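Local coordinates for probable dehydrogenase (Bordetella bronchiseptica, PDB 3MOI), which probably catalyses an NAD(P)-dependent oxidation or reduction of a still unidentified substrate, as a member of the Gfo/Idh/MocA oxidoreductase family, at residues I3-C8 / M65-I70. Sequence-based numbering, arbitrary orientation.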
ATOM      1  N   ILE A   3     -17.800 -32.285 -17.712  1.00 47.99           N
ATOM      2  CA  ILE A   3     -17.357 -32.870 -16.459  1.00 45.00           C
ATOM      3  C   ILE A   3     -18.547 -33.096 -15.521  1.00 41.32           C
ATOM      4  O   ILE A   3     -19.297 -32.204 -15.210  1.00 39.59           O
ATOM      5  CB  ILE A   3     -16.279 -31.946 -15.799  1.00 45.46           C
ATOM      6  CG1 ILE A   3     -15.164 -31.638 -16.810  1.00 46.49           C
ATOM      7  CG2 ILE A   3     -15.696 -32.547 -14.555  1.00 44.55           C
ATOM      8  CD1 ILE A   3     -14.797 -32.849 -17.724  1.00 51.48           C
ATOM      9  N   ARG A   4     -18.716 -34.319 -15.087  1.00 38.86           N
ATOM     10  CA  ARG A   4     -19.764 -34.624 -14.159  1.00 38.70           C
ATOM     11  C   ARG A   4     -19.193 -34.481 -12.735  1.00 36.98           C
ATOM     12  O   ARG A   4     -18.239 -35.169 -12.366  1.00 35.80           O
ATOM     13  CB  ARG A   4     -20.330 -36.028 -14.400  1.00 38.89           C
ATOM     14  CG  ARG A   4     -20.970 -36.268 -15.765  1.00 41.10           C
ATOM     15  CD  ARG A   4     -21.154 -37.759 -16.069  1.00 44.13           C
ATOM     16  NE  ARG A   4     -19.868 -38.430 -15.940  1.00 49.86           N
ATOM     17  CZ  ARG A   4     -19.613 -39.709 -16.252  1.00 54.88           C
ATOM     18  NH1 ARG A   4     -20.555 -40.514 -16.765  1.00 54.58           N
ATOM     19  NH2 ARG A   4     -18.385 -40.192 -16.047  1.00 55.94           N
ATOM     20  N   PHE A   5     -19.782 -33.558 -11.987  1.00 35.86           N
ATOM     21  CA  PHE A   5     -19.277 -33.128 -10.701  1.00 36.33           C
ATOM     22  C   PHE A   5     -20.161 -33.587  -9.594  1.00 35.64           C
ATOM     23  O   PHE A   5     -21.372 -33.530  -9.736  1.00 35.11           O
ATOM     24  CB  PHE A   5     -19.276 -31.613 -10.598  1.00 36.21           C
ATOM     25  CG  PHE A   5     -18.008 -30.994 -10.973  1.00 38.23           C
ATOM     26  CD1 PHE A   5     -17.864 -30.358 -12.204  1.00 41.96           C
ATOM     27  CD2 PHE A   5     -16.928 -31.033 -10.112  1.00 38.84           C
ATOM     28  CE1 PHE A   5     -16.657 -29.749 -12.544  1.00 40.44           C
ATOM     29  CE2 PHE A   5     -15.724 -30.442 -10.457  1.00 36.89           C
ATOM     30  CZ  PHE A   5     -15.598 -29.799 -11.658  1.00 39.04           C
ATOM     31  N   GLY A   6     -19.554 -34.022  -8.495  1.00 35.46           N
ATOM     32  CA  GLY A   6     -20.275 -34.119  -7.222  1.00 36.21           C
ATOM     33  C   GLY A   6     -19.847 -32.979  -6.283  1.00 36.22           C
ATOM     34  O   GLY A   6     -18.660 -32.700  -6.184  1.00 36.59           O
ATOM     35  N   ILE A   7     -20.783 -32.345  -5.584  1.00 35.54           N
ATOM     36  CA  ILE A   7     -20.422 -31.357  -4.590  1.00 36.18           C
ATOM     37  C   ILE A   7     -20.366 -31.949  -3.217  1.00 36.98           C
ATOM     38  O   ILE A   7     -21.293 -32.586  -2.792  1.00 38.45           O
ATOM     39  CB  ILE A   7     -21.382 -30.202  -4.532  1.00 35.67           C
ATOM     40  CG1 ILE A   7     -21.513 -29.558  -5.915  1.00 34.98           C
ATOM     41  CG2 ILE A   7     -20.850 -29.187  -3.545  1.00 36.16           C
ATOM     42  CD1 ILE A   7     -22.163 -28.194  -5.884  1.00 31.39           C
ATOM     43  N   CYS A   8     -19.276 -31.744  -2.496  1.00 38.58           N
ATOM     44  CA  CYS A   8     -19.097 -32.403  -1.176  1.00 39.83           C
ATOM     45  C   CYS A   8     -18.899 -31.355  -0.127  1.00 39.50           C
ATOM     46  O   CYS A   8     -17.792 -30.814  -0.018  1.00 39.63           O
ATOM     47  CB  CYS A   8     -17.863 -33.305  -1.216  1.00 40.70           C
ATOM     48  SG  CYS A   8     -17.177 -33.819   0.401  1.00 45.63           S
ATOM     49  N   MET A  65     -19.350 -40.265 -11.742  1.00 37.09           N
ATOM     50  CA  MET A  65     -18.903 -38.863 -11.743  1.00 35.94           C
ATOM     51  C   MET A  65     -17.418 -38.728 -12.174  1.00 36.02           C
ATOM     52  O   MET A  65     -16.674 -39.712 -12.148  1.00 35.41           O
ATOM     53  CB  MET A  65     -19.329 -38.083 -10.439  1.00 36.12           C
ATOM     54  CG  MET A  65     -18.522 -38.175  -9.131  1.00 36.08           C
ATOM     55  SD  MET A  65     -19.359 -37.633  -7.537  1.00 27.37           S
ATOM     56  CE  MET A  65     -18.985 -39.159  -6.787  1.00 34.32           C
ATOM     57  N   ASP A  66     -17.010 -37.551 -12.678  1.00 34.89           N
ATOM     58  CA  ASP A  66     -15.623 -37.387 -13.142  1.00 34.51           C
ATOM     59  C   ASP A  66     -14.757 -36.650 -12.153  1.00 34.32           C
ATOM     60  O   ASP A  66     -13.530 -36.823 -12.156  1.00 34.06           O
ATOM     61  CB  ASP A  66     -15.553 -36.578 -14.470  1.00 35.05           C
ATOM     62  CG  ASP A  66     -16.271 -37.251 -15.608  1.00 35.11           C
ATOM     63  OD1 ASP A  66     -15.955 -38.452 -15.921  1.00 36.84           O
ATOM     64  OD2 ASP A  66     -17.201 -36.591 -16.112  1.00 34.76           O
ATOM     65  N   ALA A  67     -15.386 -35.765 -11.375  1.00 33.61           N
ATOM     66  CA  ALA A  67     -14.671 -34.923 -10.437  1.00 33.88           C
ATOM     67  C   ALA A  67     -15.512 -34.651  -9.151  1.00 34.46           C
ATOM     68  O   ALA A  67     -16.719 -34.869  -9.126  1.00 33.30           O
ATOM     69  CB  ALA A  67     -14.274 -33.609 -11.089  1.00 32.21           C
ATOM     70  N   VAL A  68     -14.841 -34.162  -8.099  1.00 35.00           N
ATOM     71  CA  VAL A  68     -15.498 -33.727  -6.906  1.00 35.91           C
ATOM     72  C   VAL A  68     -15.094 -32.283  -6.590  1.00 35.16           C
ATOM     73  O   VAL A  68     -13.910 -31.921  -6.692  1.00 35.89           O
ATOM     74  CB  VAL A  68     -15.154 -34.617  -5.703  1.00 36.12           C
ATOM     75  CG1 VAL A  68     -16.063 -34.252  -4.584  1.00 38.21           C
ATOM     76  CG2 VAL A  68     -15.450 -36.076  -6.006  1.00 38.98           C
ATOM     77  N   TYR A  69     -16.064 -31.477  -6.208  1.00 33.97           N
ATOM     78  CA  TYR A  69     -15.774 -30.168  -5.684  1.00 35.01           C
ATOM     79  C   TYR A  69     -15.948 -30.298  -4.181  1.00 35.04           C
ATOM     80  O   TYR A  69     -17.014 -30.651  -3.707  1.00 35.20           O
ATOM     81  CB  TYR A  69     -16.677 -29.099  -6.288  1.00 35.10           C
ATOM     82  CG  TYR A  69     -16.606 -27.762  -5.564  1.00 36.02           C
ATOM     83  CD1 TYR A  69     -15.434 -27.003  -5.518  1.00 39.40           C
ATOM     84  CD2 TYR A  69     -17.721 -27.245  -4.930  1.00 35.58           C
ATOM     85  CE1 TYR A  69     -15.396 -25.763  -4.824  1.00 39.54           C
ATOM     86  CE2 TYR A  69     -17.678 -26.054  -4.236  1.00 33.16           C
ATOM     87  CZ  TYR A  69     -16.560 -25.316  -4.196  1.00 37.29           C
ATOM     88  OH  TYR A  69     -16.638 -24.140  -3.505  1.00 39.92           O
ATOM     89  N   ILE A  70     -14.861 -30.097  -3.454  1.00 34.65           N
ATOM     90  CA  ILE A  70     -14.796 -30.398  -2.025  1.00 34.13           C
ATOM     91  C   ILE A  70     -14.865 -29.087  -1.273  1.00 33.69           C
ATOM     92  O   ILE A  70     -13.908 -28.348  -1.324  1.00 33.75           O
ATOM     93  CB  ILE A  70     -13.451 -31.107  -1.645  1.00 34.24           C
ATOM     94  CG1 ILE A  70     -13.419 -32.539  -2.231  1.00 32.87           C
ATOM     95  CG2 ILE A  70     -13.258 -31.144  -0.129  1.00 31.75           C
ATOM     96  CD1 ILE A  70     -12.045 -33.223  -2.099  1.00 29.20           C
TER
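Parallel strand pairing joins 3-8 to 67-70: A67 N hydrogen-bonds to R4 O, G6 N to A67 O (3.0 Å), Y69 N to G6 O (2.9 Å) and C8 N to Y69 O. R4 O also accepts from D66 N (2.7 Å), so two successive amides grip one carbonyl where the second strand begins. D66 OD2 takes R4 N in a nearly straight bond (2.9 Å, 171°) on its anti side, and also R4 NE. The guanidinium, brought back by a bend at chi3 (-55°), meets the carboxylate side-on, and R4 NH2 makes a salt bridge to D66 OD1 (3.0 Å) from above the carboxylate plane; the two planes lie 28° apart. Among apolar contacts, A67 CB touches F5 CE2 (3.5 Å), and Y69 runs alongside I7, whose CG2 lies at its ring edge. Helix 12-24 covers this face. On the other, M65 SD rests 3.6 Å from G6 CA, and V68 CG1 meets C8 CB. These are the central strands of the Rossmann sheet, 3-8 leading toward a GxGxxG sequence that probably binds the dinucleotide. Backbone bonds set the register, while D66, held through both backbone and side chain of R4, probably has its negative charge stabilised.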